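Local coordinates for protein response regulator (Pseudomonas putida, PDB 3HDV) that probably acts as the phosphoacceptor receiver domain of a two-component response regulator, taking up a phosphoryl group on an aspartate to switch signalling output, at residues B[21-24]-B[25-29]; B[91-94]-B[95-99]; B[115-118]-B[119-123]. All blocks are in the same frame, centred on the assembly; numbering follows the deposited sequence.

Followed from the N terminus, the three contacts come in series; none nests in or crosses another, and each closes just one or two turns of a single helix. Contact 1 lies on helix 17-29, the crossover between strands 9-13 and 33-37. Contact 2 begins helix 93-101, which links strand 83-88 to the edge strand 106-109, and its centre lies about 27 Å from that of contact 1, on the opposite side of the chain's centre. Contact 3 lies on the last helix, 114-124, and touches contact 1 through Leu23 CD1 and Leu117 CD2, 3.5 Å apart, so the first and last helices pack together. Contacts 2 and 3 stay about 12 Å apart at their nearest atoms.

Contact 1 (B[21-24]-B[25-29]); sequences EALI and LYLKS
Ile24 turns CG2 away from its own amide nitrogen and lays CG1 beside it (chi1 -70°), Lys28 sets CG anti to the carbonyl carbon (chi1 -59°), and the two side chains run side by side in the same direction, one helical turn apart. The extended lysine chain passes along the isoleucine branch: Lys28 CE lies 3.8 Å from Ile24 CG2, while Lys28 CG rests 3.3 Å from Ile24 O. Ile24 O also accepts a hydrogen bond from Lys28 N (2.8 Å). One residue back, Leu27 N binds Leu23 O at 2.9 Å, and their side chains meet more loosely, Leu23 CG to Leu27 CD1 at 4.3 Å. This is the first helix of the receiver fold, 17-29, in the right-handed beta-alpha-beta crossover from strand 9-13 to strand 33-37. Leu23, Ile24 and Leu27 press on Val12 of the first strand, and Ile24 and Leu27 also on Ala34 of the second. Tyr26 reaches Leu114 in the same chain and Leu25 of the second subunit, while Ser29 OG turns back to bond Tyr26 O (2.8 Å).

Contact 2 (B[91-94]-B[95-99]); sequences TDVE and EAVDV
Glu95, which opens 95-99, is gripped by both residues that precede the helix. Glu95 N gives a straight bond of 2.9 Å to Asp92 OD1, met nearly along the C-O direction; Asp92 is the N-cap, and its CG, placed between its own backbone N and carbonyl carbon (chi1 50°), folds the carboxylate back over the first turn. The extended Glu95 chain runs out to Thr91, whose OG1 donates to Glu95 OE1 at 2.7 Å, on the anti side and 22° out of the carboxylate plane. A water donates to Asp92 OD2 (2.8 Å) and to Glu95 OE1 (2.9 Å), bridging two carboxylates whose planes are 19° apart. Arg61 NH1 forms a salt bridge with Glu95 OE1 as well, and its positive charge probably eases the closeness of the two acids. Ala96 N continues the turn with a bond to Asp92 O, and its methyl group packs on Phe107 of its own chain; Ala96 also packs on Val93 of the third subunit. This is the capped N-terminal end of helix 93-101, in the beta-alpha-beta unit that leads from strand 83-88 to edge strand 106-109 of the receiver fold. At Val97 the backbone N binds Val93 O, and Val97 CG2 stands 4.2 Å from Val93 CG1, the two valines crossing at a slant; Val97 packs on Phe107 of the third subunit. Asp98 N bonds Glu94 O at 3.0 Å, and Val99, a turn beyond Glu95, packs on Phe107, Leu60 and Val104 of its own chain.

Contact 3 (B[115-118]-B[119-123]); sequences GKLL and ELVNK
Leu118 and Asn122 meet one turn apart, the leucine's branch point facing the amide: Leu118 CG lies 3.7 Å from Asn122 ND2, and both of its methyl groups stand slightly farther from that nitrogen. The asparagine leans back toward the preceding turn because its CG is anti to the carbonyl carbon (chi1 -75°), which brings Asn122 CG to 3.4 Å from Leu118 O. Asn122 N bonds Leu118 O at 2.8 Å. On the neighbouring face Leu117 CD1 touches Val121 CG2 at 4.1 Å, and Val121 N bonds Leu117 O at 2.9 Å. Further out, Leu118 rests on Arg30 and Ile32; cut back to an alanine here, the side chain would no longer reach them, which is likely to leave a gap against both and the Asn122 amide freer to turn. Asn122 itself packs on Ile127. Leu117 and Val121 both cover Ile85, with Ile57 beneath the leucine and Leu55 beneath the valine, while Leu120 reaches Leu108. At the start of the helix, Asp113 OD1 accepts from Lys116 N. These contacts seat 114-124, the C-terminal helix of the CheY-like receiver fold, on its central parallel sheet.

Contact 1 (B[21-24]-B[25-29])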
ATOM      1  N   GLU B  21      -3.748   2.021  -1.918  1.00 27.13           N
ATOM      2  CA  GLU B  21      -4.060   1.548  -0.566  1.00 27.80           C
ATOM      3  C   GLU B  21      -2.835   1.226   0.313  1.00 26.64           C
ATOM      4  O   GLU B  21      -2.886   1.472   1.518  1.00 27.01           O
ATOM      5  CB  GLU B  21      -5.104   0.397  -0.565  1.00 27.21           C
ATOM      6  CG  GLU B  21      -6.564   0.891  -1.021  1.00 31.46           C
ATOM      7  CD  GLU B  21      -7.307   1.977  -0.121  1.00 39.57           C
ATOM      8  OE1 GLU B  21      -7.097   2.104   1.165  1.00 40.92           O
ATOM      9  OE2 GLU B  21      -8.165   2.729  -0.741  1.00 40.20           O
ATOM     10  N   ALA B  22      -1.760   0.704  -0.291  1.00 26.87           N
ATOM     11  CA  ALA B  22      -0.472   0.403   0.432  1.00 25.91           C
ATOM     12  C   ALA B  22       0.142   1.654   1.021  1.00 26.10           C
ATOM     13  O   ALA B  22       0.511   1.672   2.196  1.00 26.03           O
ATOM     14  CB  ALA B  22       0.534  -0.327  -0.456  1.00 24.72           C
ATOM     15  N   LEU B  23       0.185   2.722   0.228  1.00 25.85           N
ATOM     16  CA  LEU B  23       0.725   4.001   0.667  1.00 27.02           C
ATOM     17  C   LEU B  23      -0.186   4.643   1.705  1.00 27.55           C
ATOM     18  O   LEU B  23       0.284   5.219   2.685  1.00 26.84           O
ATOM     19  CB  LEU B  23       0.930   4.945  -0.506  1.00 25.66           C
ATOM     20  CG  LEU B  23       1.768   6.207  -0.383  1.00 32.29           C
ATOM     21  CD1 LEU B  23       3.150   5.969   0.402  1.00 36.65           C
ATOM     22  CD2 LEU B  23       2.041   6.807  -1.764  1.00 28.87           C
ATOM     23  N   ILE B  24      -1.492   4.551   1.510  1.00 27.69           N
ATOM     24  CA  ILE B  24      -2.394   5.090   2.563  1.00 28.11           C
ATOM     25  C   ILE B  24      -2.142   4.379   3.915  1.00 29.55           C
ATOM     26  O   ILE B  24      -2.063   5.035   4.967  1.00 29.37           O
ATOM     27  CB  ILE B  24      -3.855   4.986   2.159  1.00 27.33           C
ATOM     28  CG1 ILE B  24      -4.113   5.983   1.028  1.00 23.95           C
ATOM     29  CG2 ILE B  24      -4.724   5.212   3.392  1.00 27.87           C
ATOM     30  CD1 ILE B  24      -5.494   5.814   0.332  1.00 29.33           C
ATOM     31  N   LEU B  25      -2.016   3.050   3.866  1.00 28.84           N
ATOM     32  CA  LEU B  25      -1.707   2.267   5.056  1.00 30.62           C
ATOM     33  C   LEU B  25      -0.356   2.700   5.690  1.00 31.02           C
ATOM     34  O   LEU B  25      -0.238   2.816   6.909  1.00 31.86           O
ATOM     35  CB  LEU B  25      -1.664   0.767   4.720  1.00 29.64           C
ATOM     36  CG  LEU B  25      -1.255  -0.144   5.879  1.00 30.37           C
ATOM     37  CD1 LEU B  25      -2.314  -0.063   7.005  1.00 27.79           C
ATOM     38  CD2 LEU B  25      -1.059  -1.585   5.373  1.00 28.73           C
ATOM     39  N   TYR B  26       0.660   2.882   4.861  1.00 31.43           N
ATOM     40  CA  TYR B  26       1.967   3.273   5.349  1.00 31.79           C
ATOM     41  C   TYR B  26       1.850   4.623   6.049  1.00 32.70           C
ATOM     42  O   TYR B  26       2.305   4.757   7.188  1.00 31.63           O
ATOM     43  CB  TYR B  26       3.019   3.282   4.235  1.00 32.80           C
ATOM     44  CG  TYR B  26       4.435   3.517   4.746  1.00 35.95           C
ATOM     45  CD1 TYR B  26       5.203   2.450   5.236  1.00 38.49           C
ATOM     46  CD2 TYR B  26       4.992   4.806   4.775  1.00 35.16           C
ATOM     47  CE1 TYR B  26       6.508   2.661   5.747  1.00 40.35           C
ATOM     48  CE2 TYR B  26       6.294   5.037   5.279  1.00 38.94           C
ATOM     49  CZ  TYR B  26       7.043   3.955   5.759  1.00 41.03           C
ATOM     50  OH  TYR B  26       8.338   4.162   6.227  1.00 42.19           O
ATOM     51  N   LEU B  27       1.221   5.606   5.392  1.00 31.84           N
ATOM     52  CA  LEU B  27       1.011   6.939   6.006  1.00 31.89           C
ATOM     53  C   LEU B  27       0.255   6.860   7.314  1.00 32.81           C
ATOM     54  O   LEU B  27       0.694   7.423   8.332  1.00 31.80           O
ATOM     55  CB  LEU B  27       0.322   7.908   5.032  1.00 31.56           C
ATOM     56  CG  LEU B  27       1.211   8.263   3.835  1.00 30.34           C
ATOM     57  CD1 LEU B  27       0.400   8.956   2.696  1.00 30.23           C
ATOM     58  CD2 LEU B  27       2.382   9.167   4.287  1.00 28.08           C
ATOM     59  N   LYS B  28      -0.868   6.146   7.299  1.00 33.60           N
ATOM     60  CA  LYS B  28      -1.634   5.893   8.539  1.00 35.23           C
ATOM     61  C   LYS B  28      -0.844   5.131   9.634  1.00 35.26           C
ATOM     62  O   LYS B  28      -0.902   5.511  10.814  1.00 36.30           O
ATOM     63  CB  LYS B  28      -3.037   5.312   8.259  1.00 34.48           C
ATOM     64  CG  LYS B  28      -3.952   6.259   7.356  1.00 36.64           C
ATOM     65  CD  LYS B  28      -5.410   5.718   7.346  1.00 36.48           C
ATOM     66  CE  LYS B  28      -6.351   6.539   6.544  1.00 38.81           C
ATOM     67  NZ  LYS B  28      -7.755   5.938   6.552  1.00 41.22           N
ATOM     68  N   SER B  29      -0.063   4.119   9.266  1.00 35.84           N
ATOM     69  CA  SER B  29       0.751   3.385  10.267  1.00 36.22           C
ATOM     70  C   SER B  29       1.768   4.306  10.955  1.00 38.67           C
ATOM     71  O   SER B  29       2.250   3.977  12.040  1.00 37.95           O
ATOM     72  CB  SER B  29       1.488   2.183   9.666  1.00 35.48           C
ATOM     73  OG  SER B  29       2.604   2.603   8.921  1.00 33.17           O
TER

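Contact 2 (B[91-94]-B[95-99])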
ATOM      1  N   THR B  91       9.382   7.007 -16.626  1.00 35.07           N
ATOM      2  CA  THR B  91       9.320   8.415 -17.008  1.00 34.45           C
ATOM      3  C   THR B  91      10.635   8.671 -17.769  1.00 34.77           C
ATOM      4  O   THR B  91      11.276   7.709 -18.197  1.00 36.25           O
ATOM      5  CB  THR B  91       9.105   9.363 -15.761  1.00 33.22           C
ATOM      6  OG1 THR B  91       9.211  10.746 -16.158  1.00 32.26           O
ATOM      7  CG2 THR B  91      10.140   9.106 -14.637  1.00 33.89           C
ATOM      8  N   ASP B  92      11.053   9.914 -17.930  1.00 33.34           N
ATOM      9  CA  ASP B  92      12.284  10.182 -18.673  1.00 33.74           C
ATOM     10  C   ASP B  92      12.672  11.580 -18.294  1.00 32.64           C
ATOM     11  O   ASP B  92      11.926  12.248 -17.575  1.00 31.63           O
ATOM     12  CB  ASP B  92      12.058  10.097 -20.180  1.00 33.81           C
ATOM     13  CG  ASP B  92      10.833  10.921 -20.633  1.00 36.26           C
ATOM     14  OD1 ASP B  92      10.830  12.133 -20.470  1.00 36.76           O
ATOM     15  OD2 ASP B  92       9.853  10.347 -21.153  1.00 43.53           O
ATOM     16  N   VAL B  93      13.847  11.996 -18.755  1.00 31.34           N
ATOM     17  CA  VAL B  93      14.431  13.233 -18.349  1.00 31.19           C
ATOM     18  C   VAL B  93      13.585  14.418 -18.735  1.00 31.68           C
ATOM     19  O   VAL B  93      13.380  15.288 -17.920  1.00 31.21           O
ATOM     20  CB  VAL B  93      15.897  13.377 -18.840  1.00 31.49           C
ATOM     21  CG1 VAL B  93      16.401  14.809 -18.629  1.00 31.56           C
ATOM     22  CG2 VAL B  93      16.776  12.354 -18.106  1.00 30.40           C
ATOM     23  N   GLU B  94      13.070  14.462 -19.968  1.00 33.12           N
ATOM     24  CA  GLU B  94      12.271  15.638 -20.398  1.00 34.27           C
ATOM     25  C   GLU B  94      11.048  15.832 -19.530  1.00 31.51           C
ATOM     26  O   GLU B  94      10.743  16.947 -19.112  1.00 31.31           O
ATOM     27  CB  GLU B  94      11.904  15.540 -21.903  1.00 35.26           C
ATOM     28  CG  GLU B  94      13.196  15.740 -22.740  1.00 38.85           C
ATOM     29  CD  GLU B  94      13.001  15.965 -24.245  1.00 41.00           C
ATOM     30  OE1 GLU B  94      11.954  15.511 -24.805  1.00 45.81           O
ATOM     31  OE2 GLU B  94      13.964  16.592 -24.854  1.00 48.06           O
ATOM     32  N   GLU B  95      10.340  14.738 -19.267  1.00 30.26           N
ATOM     33  CA  GLU B  95       9.172  14.814 -18.413  1.00 29.75           C
ATOM     34  C   GLU B  95       9.565  15.263 -16.972  1.00 29.90           C
ATOM     35  O   GLU B  95       8.888  16.104 -16.360  1.00 29.77           O
ATOM     36  CB  GLU B  95       8.438  13.472 -18.386  1.00 28.76           C
ATOM     37  CG  GLU B  95       7.141  13.536 -17.553  1.00 28.02           C
ATOM     38  CD  GLU B  95       6.350  12.290 -17.616  1.00 30.57           C
ATOM     39  OE1 GLU B  95       6.919  11.184 -17.473  1.00 33.72           O
ATOM     40  OE2 GLU B  95       5.125  12.396 -17.774  1.00 37.57           O
ATOM     41  N   ALA B  96      10.650  14.701 -16.434  1.00 29.90           N
ATOM     42  CA  ALA B  96      11.094  15.091 -15.074  1.00 29.90           C
ATOM     43  C   ALA B  96      11.405  16.583 -14.992  1.00 29.67           C
ATOM     44  O   ALA B  96      11.037  17.260 -14.026  1.00 29.17           O
ATOM     45  CB  ALA B  96      12.294  14.223 -14.615  1.00 29.41           C
ATOM     46  N   VAL B  97      12.028  17.115 -16.046  1.00 29.95           N
ATOM     47  CA  VAL B  97      12.340  18.527 -16.077  1.00 30.44           C
ATOM     48  C   VAL B  97      11.045  19.364 -16.163  1.00 31.32           C
ATOM     49  O   VAL B  97      10.921  20.356 -15.470  1.00 29.59           O
ATOM     50  CB  VAL B  97      13.344  18.855 -17.217  1.00 31.10           C
ATOM     51  CG1 VAL B  97      13.384  20.364 -17.470  1.00 30.88           C
ATOM     52  CG2 VAL B  97      14.781  18.256 -16.886  1.00 29.95           C
ATOM     53  N   ASP B  98      10.098  18.961 -17.047  1.00 31.98           N
ATOM     54  CA  ASP B  98       8.765  19.601 -17.096  1.00 32.27           C
ATOM     55  C   ASP B  98       8.089  19.615 -15.723  1.00 31.10           C
ATOM     56  O   ASP B  98       7.607  20.650 -15.277  1.00 31.47           O
ATOM     57  CB  ASP B  98       7.836  18.852 -18.073  1.00 32.88           C
ATOM     58  CG  ASP B  98       8.172  19.126 -19.532  1.00 37.62           C
ATOM     59  OD1 ASP B  98       8.772  20.188 -19.836  1.00 41.89           O
ATOM     60  OD2 ASP B  98       7.832  18.273 -20.379  1.00 42.80           O
ATOM     61  N   VAL B  99       8.042  18.471 -15.062  1.00 30.44           N
ATOM     62  CA  VAL B  99       7.459  18.395 -13.711  1.00 30.45           C
ATOM     63  C   VAL B  99       8.183  19.297 -12.706  1.00 31.59           C
ATOM     64  O   VAL B  99       7.538  20.064 -11.924  1.00 31.70           O
ATOM     65  CB  VAL B  99       7.333  16.942 -13.224  1.00 30.92           C
ATOM     66  CG1 VAL B  99       6.835  16.873 -11.734  1.00 28.93           C
ATOM     67  CG2 VAL B  99       6.371  16.199 -14.143  1.00 30.20           C
TER
HETATM   68  O   HOH W   1       7.365   9.951 -20.048  1.00 50.87           O

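Contact 3 (B[115-118]-B[119-123])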
ATOM      1  N   GLY B 115      11.479   5.673   3.593  1.00 37.24           N
ATOM      2  CA  GLY B 115      12.092   6.488   4.606  1.00 36.94           C
ATOM      3  C   GLY B 115      12.284   7.888   4.072  1.00 37.13           C
ATOM      4  O   GLY B 115      11.959   8.852   4.770  1.00 37.38           O
ATOM      5  N   LYS B 116      12.815   8.021   2.857  1.00 36.56           N
ATOM      6  CA  LYS B 116      12.944   9.365   2.252  1.00 37.24           C
ATOM      7  C   LYS B 116      11.578  10.034   2.038  1.00 36.26           C
ATOM      8  O   LYS B 116      11.400  11.247   2.299  1.00 36.22           O
ATOM      9  CB  LYS B 116      13.672   9.296   0.915  1.00 37.47           C
ATOM     10  CG  LYS B 116      13.843  10.655   0.175  1.00 39.69           C
ATOM     11  CD  LYS B 116      14.259  10.400  -1.295  1.00 39.54           C
ATOM     12  CE  LYS B 116      14.881  11.657  -1.981  1.00 44.09           C
ATOM     13  NZ  LYS B 116      15.444  11.311  -3.369  1.00 45.15           N
ATOM     14  N   LEU B 117      10.615   9.259   1.541  1.00 35.00           N
ATOM     15  CA  LEU B 117       9.234   9.794   1.396  1.00 34.12           C
ATOM     16  C   LEU B 117       8.686  10.388   2.702  1.00 32.91           C
ATOM     17  O   LEU B 117       8.153  11.495   2.711  1.00 31.49           O
ATOM     18  CB  LEU B 117       8.260   8.731   0.858  1.00 32.74           C
ATOM     19  CG  LEU B 117       6.805   9.177   0.609  1.00 33.57           C
ATOM     20  CD1 LEU B 117       6.630  10.419  -0.343  1.00 33.26           C
ATOM     21  CD2 LEU B 117       5.997   7.970   0.034  1.00 34.97           C
ATOM     22  N   LEU B 118       8.785   9.625   3.782  1.00 33.66           N
ATOM     23  CA  LEU B 118       8.281  10.074   5.057  1.00 36.42           C
ATOM     24  C   LEU B 118       8.997  11.371   5.539  1.00 36.67           C
ATOM     25  O   LEU B 118       8.358  12.311   6.053  1.00 36.41           O
ATOM     26  CB  LEU B 118       8.353   8.917   6.059  1.00 36.32           C
ATOM     27  CG  LEU B 118       7.727   9.111   7.435  1.00 40.03           C
ATOM     28  CD1 LEU B 118       6.162   9.075   7.382  1.00 35.72           C
ATOM     29  CD2 LEU B 118       8.382   8.129   8.555  1.00 39.94           C
ATOM     30  N   GLU B 119      10.309  11.453   5.325  1.00 37.92           N
ATOM     31  CA  GLU B 119      11.067  12.684   5.654  1.00 39.17           C
ATOM     32  C   GLU B 119      10.499  13.893   4.924  1.00 38.50           C
ATOM     33  O   GLU B 119      10.251  14.921   5.537  1.00 38.36           O
ATOM     34  CB  GLU B 119      12.541  12.519   5.287  1.00 40.35           C
ATOM     35  CG  GLU B 119      13.302  11.702   6.290  1.00 45.87           C
ATOM     36  CD  GLU B 119      14.760  11.497   5.906  1.00 55.96           C
ATOM     37  OE1 GLU B 119      15.305  10.411   6.258  1.00 59.24           O
ATOM     38  OE2 GLU B 119      15.349  12.400   5.244  1.00 58.28           O
ATOM     39  N   LEU B 120      10.277  13.761   3.610  1.00 38.11           N
ATOM     40  CA  LEU B 120       9.632  14.823   2.821  1.00 37.96           C
ATOM     41  C   LEU B 120       8.237  15.170   3.317  1.00 38.05           C
ATOM     42  O   LEU B 120       7.912  16.339   3.412  1.00 38.50           O
ATOM     43  CB  LEU B 120       9.566  14.462   1.336  1.00 37.84           C
ATOM     44  CG  LEU B 120      10.862  14.159   0.612  1.00 39.48           C
ATOM     45  CD1 LEU B 120      10.543  13.576  -0.790  1.00 39.69           C
ATOM     46  CD2 LEU B 120      11.781  15.392   0.526  1.00 43.26           C
ATOM     47  N   VAL B 121       7.415  14.164   3.622  1.00 37.82           N
ATOM     48  CA  VAL B 121       6.052  14.396   4.131  1.00 39.14           C
ATOM     49  C   VAL B 121       6.019  15.128   5.496  1.00 39.95           C
ATOM     50  O   VAL B 121       5.317  16.145   5.663  1.00 39.72           O
ATOM     51  CB  VAL B 121       5.237  13.062   4.213  1.00 38.71           C
ATOM     52  CG1 VAL B 121       3.948  13.287   4.934  1.00 39.84           C
ATOM     53  CG2 VAL B 121       4.985  12.495   2.817  1.00 37.23           C
ATOM     54  N   ASN B 122       6.772  14.598   6.456  1.00 40.67           N
ATOM     55  CA  ASN B 122       6.940  15.215   7.783  1.00 42.19           C
ATOM     56  C   ASN B 122       7.405  16.662   7.704  1.00 43.20           C
ATOM     57  O   ASN B 122       6.837  17.537   8.381  1.00 43.81           O
ATOM     58  CB  ASN B 122       7.906  14.378   8.634  1.00 41.46           C
ATOM     59  CG  ASN B 122       7.254  13.100   9.161  1.00 41.66           C
ATOM     60  OD1 ASN B 122       6.041  13.019   9.240  1.00 41.51           O
ATOM     61  ND2 ASN B 122       8.063  12.106   9.539  1.00 41.20           N
ATOM     62  N   LYS B 123       8.392  16.918   6.842  1.00 43.43           N
ATOM     63  CA  LYS B 123       8.902  18.259   6.623  1.00 45.70           C
ATOM     64  C   LYS B 123       7.864  19.208   6.035  1.00 46.01           C
ATOM     65  O   LYS B 123       7.696  20.342   6.521  1.00 46.23           O
ATOM     66  CB  LYS B 123      10.167  18.201   5.752  1.00 46.40           C
ATOM     67  CG  LYS B 123      10.723  19.568   5.329  1.00 49.97           C
ATOM     68  CD  LYS B 123      12.203  19.437   4.954  1.00 55.75           C
ATOM     69  CE  LYS B 123      12.712  20.644   4.152  1.00 60.97           C
ATOM     70  NZ  LYS B 123      14.115  20.420   3.635  1.00 62.49           N
TER